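Side-chain contacts in nitrophorin Cim l NP (Cimex lectularius, PDB 2IMQ), which carries nitric oxide on a heme and delivers it to the host during blood feeding, causing vasodilation: residues 19-24 with 54-59; 24-29 with 69-74; 63-68 with 73-78. One frame throughout, in Å; residues are numbered along the deposited sequence.

Helix 57-70 is common to the three contacts. Contact 1 lies at its start, contact 3 runs along its later turns, and contact 2 lies just past its end, where the chain turns into strand 73-80, an outermost strand of the six-stranded sheet. Along the chain, contacts 1 and 2 interleave and share Asn24, contacts 2 and 3 share Tyr73 and Thr74, and contact 1 closes before contact 3 opens. The centres of contacts 2 and 3 are about 7 Å apart; contact 1 is about 15 Å from contact 2 and 14 Å from contact 3. In contact 3 the helix packs on strand 73-80 and both reach the heme, which contact 1 also touches; contact 2 is a surface salt bridge away from the heme.

Contact 1 (19-24 with 54-59); sequences ERAPTN and PQQGPA. With HEM (protoporphyrin IX containing Fe), chain B.
Gln56 packs its CG and CD on Arg20 CB, with CG 3.5 Å from that atom and the amide near Ala21 N. This is van der Waals contact near the root of the arginine, whose extended chain then leads away. In the conformer described, one of two modelled, Gln56 has CG anti to the backbone N (chi1 -152°) and a bend at chi2, which lay NE2 over the porphyrin face at pyrrole C, 3.3 Å from heme C1C and also close to the nitrogen NC. Ala21 CB lies over the neighbouring pyrrole, 3.6 Å from heme C3B, on the same face as the amide. At the porphyrin periphery, Pro22 CD packs against the vinyl carbon CBB at 3.6 Å, and Glu19 O is 3.3 Å from the methyl CMC. Gly57 adds to this layer, its CA 3.4 Å from heme C2D. Further out, the carboxylate of Asp52 receives the backbone N-H groups of Gln56 and Gly57, which probably holds the turn into helix 57-70. Ala21 also touches Cys60, the proximal iron-binding residue, and the Gln56 side chain lies beside it. Loop and helix start together therefore form part of the proximal wall of the heme pocket.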
loop_
_atom_site.group_PDB
_atom_site.type_symbol
_atom_site.label_atom_id
_atom_site.label_comp_id
_atom_site.label_asym_id
_atom_site.label_seq_id
_atom_site.Cartn_x
_atom_site.Cartn_y
_atom_site.Cartn_z
ATOM N N GLU A 19 7.317 -12.398 8.070
ATOM C CA GLU A 19 7.440 -13.306 6.926
ATOM C C GLU A 19 8.409 -12.796 5.868
ATOM O O GLU A 19 8.385 -11.633 5.507
ATOM C CB GLU A 19 6.110 -13.664 6.282
ATOM C CG GLU A 19 5.859 -15.176 6.269
ATOM C CD GLU A 19 5.674 -15.699 4.870
ATOM O OE1 GLU A 19 6.035 -16.864 4.606
ATOM O OE2 GLU A 19 5.184 -14.921 4.021
ATOM N N ARG A 20 9.254 -13.697 5.374
ATOM C CA ARG A 20 10.092 -13.413 4.225
ATOM C C ARG A 20 9.309 -13.178 2.950
ATOM O O ARG A 20 8.201 -13.665 2.783
ATOM C CB ARG A 20 11.052 -14.571 3.973
ATOM C CG ARG A 20 10.420 -15.853 3.514
ATOM C CD ARG A 20 11.428 -16.938 3.288
ATOM N NE ARG A 20 10.824 -18.222 2.957
ATOM C CZ ARG A 20 11.513 -19.362 2.806
ATOM N NH1 ARG A 20 12.838 -19.379 2.946
ATOM N NH2 ARG A 20 10.881 -20.493 2.508
ATOM N N ALA A 21 9.876 -12.413 2.032
ATOM C CA ALA A 21 9.256 -12.262 0.736
ATOM C C ALA A 21 9.058 -13.612 0.089
ATOM O O ALA A 21 9.946 -14.505 0.157
ATOM C CB ALA A 21 10.078 -11.382 -0.167
ATOM N N PRO A 22 7.921 -13.789 -0.581
ATOM C CA PRO A 22 7.705 -14.994 -1.354
ATOM C C PRO A 22 8.621 -14.996 -2.563
ATOM O O PRO A 22 9.210 -13.975 -2.913
ATOM C CB PRO A 22 6.222 -14.916 -1.742
ATOM C CG PRO A 22 5.891 -13.528 -1.682
ATOM C CD PRO A 22 6.775 -12.863 -0.680
ATOM N N THR A 23 8.777 -16.157 -3.168
ATOM C CA THR A 23 9.647 -16.298 -4.318
ATOM C C THR A 23 8.827 -16.220 -5.608
ATOM O O THR A 23 9.391 -15.901 -6.647
ATOM C CB THR A 23 10.453 -17.621 -4.174
ATOM O OG1 THR A 23 11.580 -17.628 -5.059
ATOM C CG2 THR A 23 9.641 -18.831 -4.501
ATOM N N ASN A 24 7.507 -16.468 -5.533
ATOM C CA ASN A 24 6.602 -16.330 -6.667
ATOM C C ASN A 24 5.984 -14.908 -6.691
ATOM O O ASN A 24 5.077 -14.605 -5.949
ATOM C CB ASN A 24 5.599 -17.517 -6.762
ATOM C CG ASN A 24 4.255 -17.293 -6.096
ATOM O OD1 ASN A 24 4.105 -17.520 -4.908
ATOM N ND2 ASN A 24 3.265 -16.824 -6.887
ATOM N N PRO A 54 17.185 -12.106 10.146
ATOM C CA PRO A 54 16.990 -13.273 9.287
ATOM C C PRO A 54 17.884 -13.307 8.026
ATOM O O PRO A 54 17.969 -14.353 7.372
ATOM C CB PRO A 54 15.506 -13.170 8.890
ATOM C CG PRO A 54 14.909 -12.277 9.879
ATOM C CD PRO A 54 15.959 -11.292 10.241
ATOM N N GLN A 55 18.538 -12.187 7.708
ATOM C CA GLN A 55 19.279 -12.022 6.454
ATOM C C GLN A 55 18.439 -12.443 5.257
ATOM O O GLN A 55 18.767 -13.361 4.523
ATOM C CB GLN A 55 20.627 -12.763 6.508
ATOM C CG GLN A 55 21.597 -12.126 7.503
ATOM C CD GLN A 55 21.946 -10.693 7.128
ATOM O OE1 GLN A 55 21.753 -9.762 7.926
ATOM N NE2 GLN A 55 22.428 -10.508 5.896
ATOM N N GLN A 56 17.318 -11.753 5.086
ATOM C CA GLN A 56 16.432 -12.023 3.958
ATOM C C GLN A 56 16.519 -10.870 2.892
ATOM O O GLN A 56 16.090 -10.991 1.762
ATOM C CB GLN A 56 15.010 -12.300 4.479
ATOM C CG GLN A 56 14.203 -13.204 3.564
ATOM C CD GLN A 56 13.507 -12.432 2.446
ATOM O OE1 GLN A 56 13.331 -12.953 1.349
ATOM N NE2 GLN A 56 13.118 -11.193 2.726
ATOM N N GLY A 57 17.050 -9.750 3.322
ATOM C CA GLY A 57 17.351 -8.658 2.402
ATOM C C GLY A 57 18.000 -9.121 1.112
ATOM O O GLY A 57 17.512 -8.777 0.022
ATOM N N PRO A 58 19.131 -9.846 1.177
ATOM C CA PRO A 58 19.757 -10.340 -0.043
ATOM C C PRO A 58 18.829 -11.068 -1.023
ATOM O O PRO A 58 18.934 -10.807 -2.227
ATOM C CB PRO A 58 20.878 -11.259 0.478
ATOM C CG PRO A 58 21.262 -10.652 1.742
ATOM C CD PRO A 58 19.946 -10.130 2.375
ATOM N N ALA A 59 17.936 -11.950 -0.536
ATOM C CA ALA A 59 17.035 -12.686 -1.455
ATOM C C ALA A 59 15.987 -11.767 -2.064
ATOM O O ALA A 59 15.602 -11.934 -3.202
ATOM C CB ALA A 59 16.328 -13.881 -0.789
HETATM C CHA HEM B . 14.457 -5.103 0.005
HETATM C CHB HEM B . 9.937 -6.773 -0.530
HETATM C CHC HEM B . 10.286 -9.041 3.702
HETATM C CHD HEM B . 14.613 -7.178 4.440
HETATM C C1A HEM B . 13.234 -5.367 -0.542
HETATM C C2A HEM B . 12.755 -4.932 -1.832
HETATM C C3A HEM B . 11.479 -5.382 -1.942
HETATM C C4A HEM B . 11.147 -6.125 -0.760
HETATM C CMA HEM B . 10.572 -5.196 -3.145
HETATM C CAA HEM B . 13.521 -4.117 -2.899
HETATM C CBA HEM B . 14.082 -5.209 -3.851
HETATM C CGA HEM B . 14.952 -4.602 -4.942
HETATM O O1A HEM B . 16.107 -4.286 -4.664
HETATM O O2A HEM B . 14.509 -4.495 -6.113
HETATM C C1B HEM B . 9.662 -7.538 0.560
HETATM C C2B HEM B . 8.433 -8.263 0.774
HETATM C C3B HEM B . 8.515 -8.900 1.936
HETATM C C4B HEM B . 9.811 -8.608 2.492
HETATM C CMB HEM B . 7.381 -8.167 -0.274
HETATM C CAB HEM B . 7.485 -9.779 2.628
HETATM C CBB HEM B . 6.492 -10.358 1.939
HETATM C C1C HEM B . 11.491 -8.801 4.298
HETATM C C2C HEM B . 11.924 -9.241 5.600
HETATM C C3C HEM B . 13.156 -8.767 5.759
HETATM C C4C HEM B . 13.474 -7.918 4.654
HETATM C CMC HEM B . 11.210 -10.238 6.519
HETATM C CAC HEM B . 14.064 -8.990 6.960
HETATM C CBC HEM B . 13.714 -8.617 8.189
HETATM C C1D HEM B . 14.928 -6.416 3.337
HETATM C C2D HEM B . 16.119 -5.609 3.235
HETATM C C3D HEM B . 16.089 -5.001 1.871
HETATM C C4D HEM B . 14.870 -5.457 1.256
HETATM C CMD HEM B . 17.218 -5.448 4.286
HETATM C CAD HEM B . 17.175 -4.050 1.337
HETATM C CBD HEM B . 18.414 -4.905 1.130
HETATM C CGD HEM B . 19.422 -4.172 0.300
HETATM O O1D HEM B . 20.517 -4.778 0.059
HETATM O O2D HEM B . 19.117 -3.009 -0.096
HETATM N NA HEM B . 12.248 -6.111 0.096
HETATM N NB HEM B . 10.476 -7.748 1.639
HETATM N NC HEM B . 12.441 -7.979 3.771
HETATM N ND HEM B . 14.210 -6.277 2.155
HETATM FE FE HEM B . 12.409 -7.147 1.862
#

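Contact 2 (24-29 with 69-74); sequences NLEELL and TSKGYT
Glu26 and Lys71 both set out with CG anti to the carbonyl carbon (chi1 -74° and -67°), and their chains differ beyond that. The glutamate stays extended past CG, whereas the lysine bends at chi3 and again at chi4, and the two meet at a slant. The ends come together in a salt bridge, Lys71 NZ donating to Glu26 OE2 at 2.8 Å. The ammonium approaches from above the carboxylate, 43° out of its plane. The backbones stand well apart: even the nearest CA atoms, those of Glu26 and Lys71, are 11.1 Å from each other, and only 64 Å² is buried in all. The bridge thus spans a wide backbone separation between the short, weakly bonded helix at about 26-29 and the end of helix 57-70, two elements packed beside the six-stranded sheet of this DNase I-like beta-sandwich. Lys71 precedes the glycine of a Schellman motif: Gly72 takes a positive phi, and its N bonds back to Thr69 O at 3.0 Å as the chain turns toward strand 73-80. Carbon neighbours flank the ion pair as well, with the Glu26 side chain packing on Leu67 and the Lys71 side chain touching Leu31. On the other segment, Leu29 N bonds to Leu25 O at 3.1 Å, while Asn24 ND2 makes a weak bond to Glu27 OE2 at 3.5 Å. The second carboxylate oxygen of Glu27, OE1, accepts from Asn265 ND2.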
loop_
_atom_site.group_PDB
_atom_site.type_symbol
_atom_site.label_atom_id
_atom_site.label_comp_id
_atom_site.label_asym_id
_atom_site.label_seq_id
_atom_site.Cartn_x
_atom_site.Cartn_y
_atom_site.Cartn_z
ATOM N N ASN A 24 7.507 -16.468 -5.533
ATOM C CA ASN A 24 6.602 -16.330 -6.667
ATOM C C ASN A 24 5.984 -14.908 -6.691
ATOM O O ASN A 24 5.077 -14.605 -5.949
ATOM C CB ASN A 24 5.599 -17.517 -6.762
ATOM C CG ASN A 24 4.255 -17.293 -6.096
ATOM O OD1 ASN A 24 4.105 -17.520 -4.908
ATOM N ND2 ASN A 24 3.265 -16.824 -6.887
ATOM N N LEU A 25 6.547 -14.044 -7.524
ATOM C CA LEU A 25 6.334 -12.594 -7.398
ATOM C C LEU A 25 5.502 -12.028 -8.510
ATOM O O LEU A 25 4.948 -10.945 -8.386
ATOM C CB LEU A 25 7.677 -11.893 -7.336
ATOM C CG LEU A 25 8.605 -12.179 -6.155
ATOM C CD1 LEU A 25 9.910 -11.462 -6.372
ATOM C CD2 LEU A 25 7.983 -11.785 -4.816
ATOM N N GLU A 26 5.398 -12.718 -9.633
ATOM C CA GLU A 26 4.591 -12.236 -10.720
ATOM C C GLU A 26 3.150 -12.034 -10.321
ATOM O O GLU A 26 2.556 -11.030 -10.657
ATOM C CB GLU A 26 4.655 -13.174 -11.948
ATOM C CG GLU A 26 5.950 -13.088 -12.714
ATOM C CD GLU A 26 5.842 -13.585 -14.145
ATOM O OE1 GLU A 26 4.888 -14.324 -14.411
ATOM O OE2 GLU A 26 6.690 -13.207 -15.001
ATOM N N GLU A 27 2.585 -12.989 -9.614
ATOM C CA GLU A 27 1.238 -12.867 -9.160
ATOM C C GLU A 27 1.074 -11.679 -8.176
ATOM O O GLU A 27 0.117 -10.906 -8.291
ATOM C CB GLU A 27 0.810 -14.145 -8.478
ATOM C CG GLU A 27 -0.631 -14.175 -8.045
ATOM C CD GLU A 27 -1.029 -15.494 -7.400
ATOM O OE1 GLU A 27 -2.206 -15.631 -7.064
ATOM O OE2 GLU A 27 -0.176 -16.387 -7.211
ATOM N N LEU A 28 2.014 -11.556 -7.248
ATOM C CA LEU A 28 2.001 -10.504 -6.241
ATOM C C LEU A 28 1.943 -9.127 -6.882
ATOM O O LEU A 28 1.294 -8.218 -6.375
ATOM C CB LEU A 28 3.252 -10.644 -5.366
ATOM C CG LEU A 28 3.268 -9.719 -4.173
ATOM C CD1 LEU A 28 2.281 -10.115 -3.119
ATOM C CD2 LEU A 28 4.631 -9.601 -3.566
ATOM N N LEU A 29 2.621 -8.965 -8.024
ATOM C CA LEU A 29 2.736 -7.676 -8.681
ATOM C C LEU A 29 1.749 -7.497 -9.819
ATOM O O LEU A 29 1.706 -6.457 -10.459
ATOM C CB LEU A 29 4.157 -7.466 -9.193
ATOM C CG LEU A 29 5.243 -7.682 -8.175
ATOM C CD1 LEU A 29 6.575 -7.569 -8.863
ATOM C CD2 LEU A 29 5.146 -6.759 -7.083
ATOM N N THR A 69 14.085 -6.502 -13.850
ATOM C CA THR A 69 15.042 -5.976 -14.824
ATOM C C THR A 69 14.825 -6.534 -16.214
ATOM O O THR A 69 14.794 -5.779 -17.165
ATOM C CB THR A 69 16.470 -6.246 -14.360
ATOM O OG1 THR A 69 16.712 -5.486 -13.178
ATOM C CG2 THR A 69 17.501 -5.708 -15.330
ATOM N N SER A 70 14.599 -7.834 -16.309
ATOM C CA SER A 70 14.255 -8.492 -17.589
ATOM C C SER A 70 13.017 -7.899 -18.269
ATOM O O SER A 70 12.915 -7.905 -19.487
ATOM C CB SER A 70 14.089 -10.018 -17.411
ATOM O OG SER A 70 12.982 -10.395 -16.620
ATOM N N LYS A 71 12.093 -7.345 -17.479
ATOM C CA LYS A 71 10.879 -6.751 -18.012
ATOM C C LYS A 71 10.987 -5.265 -18.322
ATOM O O LYS A 71 10.021 -4.660 -18.750
ATOM C CB LYS A 71 9.705 -7.028 -17.053
ATOM C CG LYS A 71 9.328 -8.516 -16.971
ATOM C CD LYS A 71 8.564 -8.887 -15.727
ATOM C CE LYS A 71 7.191 -9.508 -16.018
ATOM N NZ LYS A 71 7.134 -10.909 -16.473
ATOM N N GLY A 72 12.147 -4.679 -18.081
ATOM C CA GLY A 72 12.436 -3.310 -18.429
ATOM C C GLY A 72 12.271 -2.299 -17.338
ATOM O O GLY A 72 12.295 -1.097 -17.602
ATOM N N TYR A 73 12.144 -2.757 -16.100
ATOM C CA TYR A 73 12.012 -1.821 -14.989
ATOM C C TYR A 73 13.313 -1.361 -14.368
ATOM O O TYR A 73 14.284 -2.118 -14.280
ATOM C CB TYR A 73 11.183 -2.461 -13.863
ATOM C CG TYR A 73 9.753 -2.735 -14.248
ATOM C CD1 TYR A 73 9.374 -3.956 -14.733
ATOM C CD2 TYR A 73 8.780 -1.740 -14.170
ATOM C CE1 TYR A 73 8.093 -4.196 -15.118
ATOM C CE2 TYR A 73 7.495 -1.957 -14.613
ATOM C CZ TYR A 73 7.127 -3.202 -15.044
ATOM O OH TYR A 73 5.852 -3.484 -15.453
ATOM N N THR A 74 13.299 -0.122 -13.904
ATOM C CA THR A 74 14.325 0.442 -13.108
ATOM C C THR A 74 13.749 0.612 -11.676
ATOM O O THR A 74 12.689 1.163 -11.530
ATOM C CB THR A 74 14.679 1.831 -13.716
ATOM O OG1 THR A 74 15.365 1.657 -14.973
ATOM C CG2 THR A 74 15.645 2.585 -12.855
#

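Contact 3 (63-68 with 73-78); sequences NFQSLL and YTKLKN. With HEM (protoporphyrin IX containing Fe), chain B.
Leu68 and Tyr73 bring the backbones closest, with CA atoms 5.5 Å apart and Tyr73 N bonded to Leu68 O at 3.1 Å (N-H...O angle 161°). This is the six-to-one bond of the Schellman motif whose glycine is Gly72, and it spans the reversal between helix 57-70 and strand 73-80, an outermost strand of one sheet of the beta-sandwich. The two side chains pack obliquely: Leu68 CD2 is 3.9 Å from Tyr73 CD1, and Leu68 O lies at the tyrosine ring edge, in its plane. The Tyr73 hydroxyl bonds to Pro37 O, so both ends of the residue are held.

Lys75 and Gln65 cross at about a right angle beside a heme propionate. The lysine is extended through chi2 and then bends at chi3 (76°), a course that takes NZ to heme O1A in a 3.0 Å hydrogen bond, where its positive charge would be expected to stabilise the carboxylate. The Gln65 amide lies against the same propionate, its CD 3.1 Å from heme O2A. Asn78 ND2 approaches that propionate arm too, 3.6 Å from heme CAA, while bonded to Thr87 OG1. On the helix side, the heme methyl carbon CMA sits over the centre of the Phe64 ring, 3.4 Å above its plane.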
loop_
_atom_site.group_PDB
_atom_site.type_symbol
_atom_site.label_atom_id
_atom_site.label_comp_id
_atom_site.label_asym_id
_atom_site.label_seq_id
_atom_site.Cartn_x
_atom_site.Cartn_y
_atom_site.Cartn_z
ATOM N N ASN A 63 15.740 -11.584 -6.068
ATOM C CA ASN A 63 14.544 -12.086 -6.758
ATOM C C ASN A 63 13.698 -11.012 -7.397
ATOM O O ASN A 63 13.178 -11.189 -8.497
ATOM C CB ASN A 63 13.688 -12.943 -5.835
ATOM C CG ASN A 63 14.462 -14.155 -5.276
ATOM O OD1 ASN A 63 15.437 -14.576 -5.860
ATOM N ND2 ASN A 63 14.040 -14.665 -4.134
ATOM N N PHE A 64 13.556 -9.876 -6.719
ATOM C CA PHE A 64 12.849 -8.773 -7.342
ATOM C C PHE A 64 13.621 -8.245 -8.538
ATOM O O PHE A 64 13.031 -8.045 -9.623
ATOM C CB PHE A 64 12.529 -7.639 -6.365
ATOM C CG PHE A 64 11.288 -7.882 -5.565
ATOM C CD1 PHE A 64 11.365 -8.509 -4.331
ATOM C CD2 PHE A 64 10.054 -7.537 -6.085
ATOM C CE1 PHE A 64 10.208 -8.712 -3.591
ATOM C CE2 PHE A 64 8.868 -7.761 -5.372
ATOM C CZ PHE A 64 8.966 -8.355 -4.140
ATOM N N GLN A 65 14.937 -8.081 -8.366
ATOM C CA GLN A 65 15.743 -7.491 -9.463
ATOM C C GLN A 65 15.821 -8.481 -10.637
ATOM O O GLN A 65 15.664 -8.078 -11.772
ATOM C CB GLN A 65 17.124 -7.002 -8.976
ATOM C CG GLN A 65 17.161 -6.113 -7.744
ATOM C CD GLN A 65 17.002 -4.614 -7.931
ATOM O OE1 GLN A 65 16.057 -4.130 -8.576
ATOM N NE2 GLN A 65 17.891 -3.854 -7.250
ATOM N N SER A 66 15.980 -9.774 -10.366
ATOM C CA SER A 66 15.911 -10.804 -11.414
ATOM C C SER A 66 14.644 -10.728 -12.265
ATOM O O SER A 66 14.725 -10.715 -13.497
ATOM C CB SER A 66 16.027 -12.232 -10.811
ATOM O OG SER A 66 17.321 -12.417 -10.244
ATOM N N LEU A 67 13.470 -10.658 -11.633
ATOM C CA LEU A 67 12.225 -10.648 -12.396
ATOM C C LEU A 67 12.023 -9.327 -13.131
ATOM O O LEU A 67 11.630 -9.305 -14.307
ATOM C CB LEU A 67 11.046 -10.933 -11.475
ATOM C CG LEU A 67 9.688 -10.604 -12.110
ATOM C CD1 LEU A 67 9.373 -11.580 -13.236
ATOM C CD2 LEU A 67 8.571 -10.576 -11.049
ATOM N N LEU A 68 12.307 -8.224 -12.459
ATOM C CA LEU A 68 11.874 -6.931 -12.973
ATOM C C LEU A 68 12.794 -6.282 -13.997
ATOM O O LEU A 68 12.321 -5.631 -14.932
ATOM C CB LEU A 68 11.542 -5.982 -11.818
ATOM C CG LEU A 68 10.307 -6.433 -10.998
ATOM C CD1 LEU A 68 10.201 -5.532 -9.797
ATOM C CD2 LEU A 68 9.027 -6.479 -11.842
ATOM N N TYR A 73 12.144 -2.757 -16.100
ATOM C CA TYR A 73 12.012 -1.821 -14.989
ATOM C C TYR A 73 13.313 -1.361 -14.368
ATOM O O TYR A 73 14.284 -2.118 -14.280
ATOM C CB TYR A 73 11.183 -2.461 -13.863
ATOM C CG TYR A 73 9.753 -2.735 -14.248
ATOM C CD1 TYR A 73 9.374 -3.956 -14.733
ATOM C CD2 TYR A 73 8.780 -1.740 -14.170
ATOM C CE1 TYR A 73 8.093 -4.196 -15.118
ATOM C CE2 TYR A 73 7.495 -1.957 -14.613
ATOM C CZ TYR A 73 7.127 -3.202 -15.044
ATOM O OH TYR A 73 5.852 -3.484 -15.453
ATOM N N THR A 74 13.299 -0.122 -13.904
ATOM C CA THR A 74 14.325 0.442 -13.108
ATOM C C THR A 74 13.749 0.612 -11.676
ATOM O O THR A 74 12.689 1.163 -11.530
ATOM C CB THR A 74 14.679 1.831 -13.716
ATOM O OG1 THR A 74 15.365 1.657 -14.973
ATOM C CG2 THR A 74 15.645 2.585 -12.855
ATOM N N LYS A 75 14.515 0.242 -10.662
ATOM C CA LYS A 75 14.128 0.508 -9.257
ATOM C C LYS A 75 14.482 1.970 -8.956
ATOM O O LYS A 75 15.672 2.337 -8.962
ATOM C CB LYS A 75 14.844 -0.418 -8.293
ATOM C CG LYS A 75 14.573 -0.043 -6.833
ATOM C CD LYS A 75 15.292 -0.939 -5.890
ATOM C CE LYS A 75 16.755 -0.613 -5.809
ATOM N NZ LYS A 75 17.420 -1.596 -4.953
ATOM N N LEU A 76 13.475 2.827 -8.810
ATOM C CA LEU A 76 13.688 4.225 -8.453
ATOM C C LEU A 76 14.206 4.350 -7.042
ATOM O O LEU A 76 15.105 5.129 -6.750
ATOM C CB LEU A 76 12.431 5.042 -8.669
ATOM C CG LEU A 76 11.951 5.144 -10.100
ATOM C CD1 LEU A 76 10.786 6.073 -10.243
ATOM C CD2 LEU A 76 13.092 5.573 -11.037
ATOM N N LYS A 77 13.607 3.608 -6.114
ATOM C CA LYS A 77 14.039 3.650 -4.735
ATOM C C LYS A 77 13.473 2.455 -3.950
ATOM O O LYS A 77 12.338 2.028 -4.169
ATOM C CB LYS A 77 13.524 4.932 -4.057
ATOM C CG LYS A 77 14.151 5.222 -2.696
ATOM C CD LYS A 77 15.632 5.632 -2.810
ATOM C CE LYS A 77 16.271 5.899 -1.410
ATOM N NZ LYS A 77 16.031 4.929 -0.291
ATOM N N ASN A 78 14.278 1.917 -3.048
ATOM C CA ASN A 78 13.818 1.107 -1.899
ATOM C C ASN A 78 14.168 1.813 -0.641
ATOM O O ASN A 78 15.312 2.322 -0.501
ATOM C CB ASN A 78 14.486 -0.271 -1.889
ATOM C CG ASN A 78 14.271 -1.038 -0.612
ATOM O OD1 ASN A 78 15.141 -1.087 0.264
ATOM N ND2 ASN A 78 13.072 -1.582 -0.448
HETATM C CHA HEM B . 14.457 -5.103 0.005
HETATM C CHB HEM B . 9.937 -6.773 -0.530
HETATM C CHC HEM B . 10.286 -9.041 3.702
HETATM C CHD HEM B . 14.613 -7.178 4.440
HETATM C C1A HEM B . 13.234 -5.367 -0.542
HETATM C C2A HEM B . 12.755 -4.932 -1.832
HETATM C C3A HEM B . 11.479 -5.382 -1.942
HETATM C C4A HEM B . 11.147 -6.125 -0.760
HETATM C CMA HEM B . 10.572 -5.196 -3.145
HETATM C CAA HEM B . 13.521 -4.117 -2.899
HETATM C CBA HEM B . 14.082 -5.209 -3.851
HETATM C CGA HEM B . 14.952 -4.602 -4.942
HETATM O O1A HEM B . 16.107 -4.286 -4.664
HETATM O O2A HEM B . 14.509 -4.495 -6.113
HETATM C C1B HEM B . 9.662 -7.538 0.560
HETATM C C2B HEM B . 8.433 -8.263 0.774
HETATM C C3B HEM B . 8.515 -8.900 1.936
HETATM C C4B HEM B . 9.811 -8.608 2.492
HETATM C CMB HEM B . 7.381 -8.167 -0.274
HETATM C CAB HEM B . 7.485 -9.779 2.628
HETATM C CBB HEM B . 6.492 -10.358 1.939
HETATM C C1C HEM B . 11.491 -8.801 4.298
HETATM C C2C HEM B . 11.924 -9.241 5.600
HETATM C C3C HEM B . 13.156 -8.767 5.759
HETATM C C4C HEM B . 13.474 -7.918 4.654
HETATM C CMC HEM B . 11.210 -10.238 6.519
HETATM C CAC HEM B . 14.064 -8.990 6.960
HETATM C CBC HEM B . 13.714 -8.617 8.189
HETATM C C1D HEM B . 14.928 -6.416 3.337
HETATM C C2D HEM B . 16.119 -5.609 3.235
HETATM C C3D HEM B . 16.089 -5.001 1.871
HETATM C C4D HEM B . 14.870 -5.457 1.256
HETATM C CMD HEM B . 17.218 -5.448 4.286
HETATM C CAD HEM B . 17.175 -4.050 1.337
HETATM C CBD HEM B . 18.414 -4.905 1.130
HETATM C CGD HEM B . 19.422 -4.172 0.300
HETATM O O1D HEM B . 20.517 -4.778 0.059
HETATM O O2D HEM B . 19.117 -3.009 -0.096
HETATM N NA HEM B . 12.248 -6.111 0.096
HETATM N NB HEM B . 10.476 -7.748 1.639
HETATM N NC HEM B . 12.441 -7.979 3.771
HETATM N ND HEM B . 14.210 -6.277 2.155
HETATM FE FE HEM B . 12.409 -7.147 1.862
#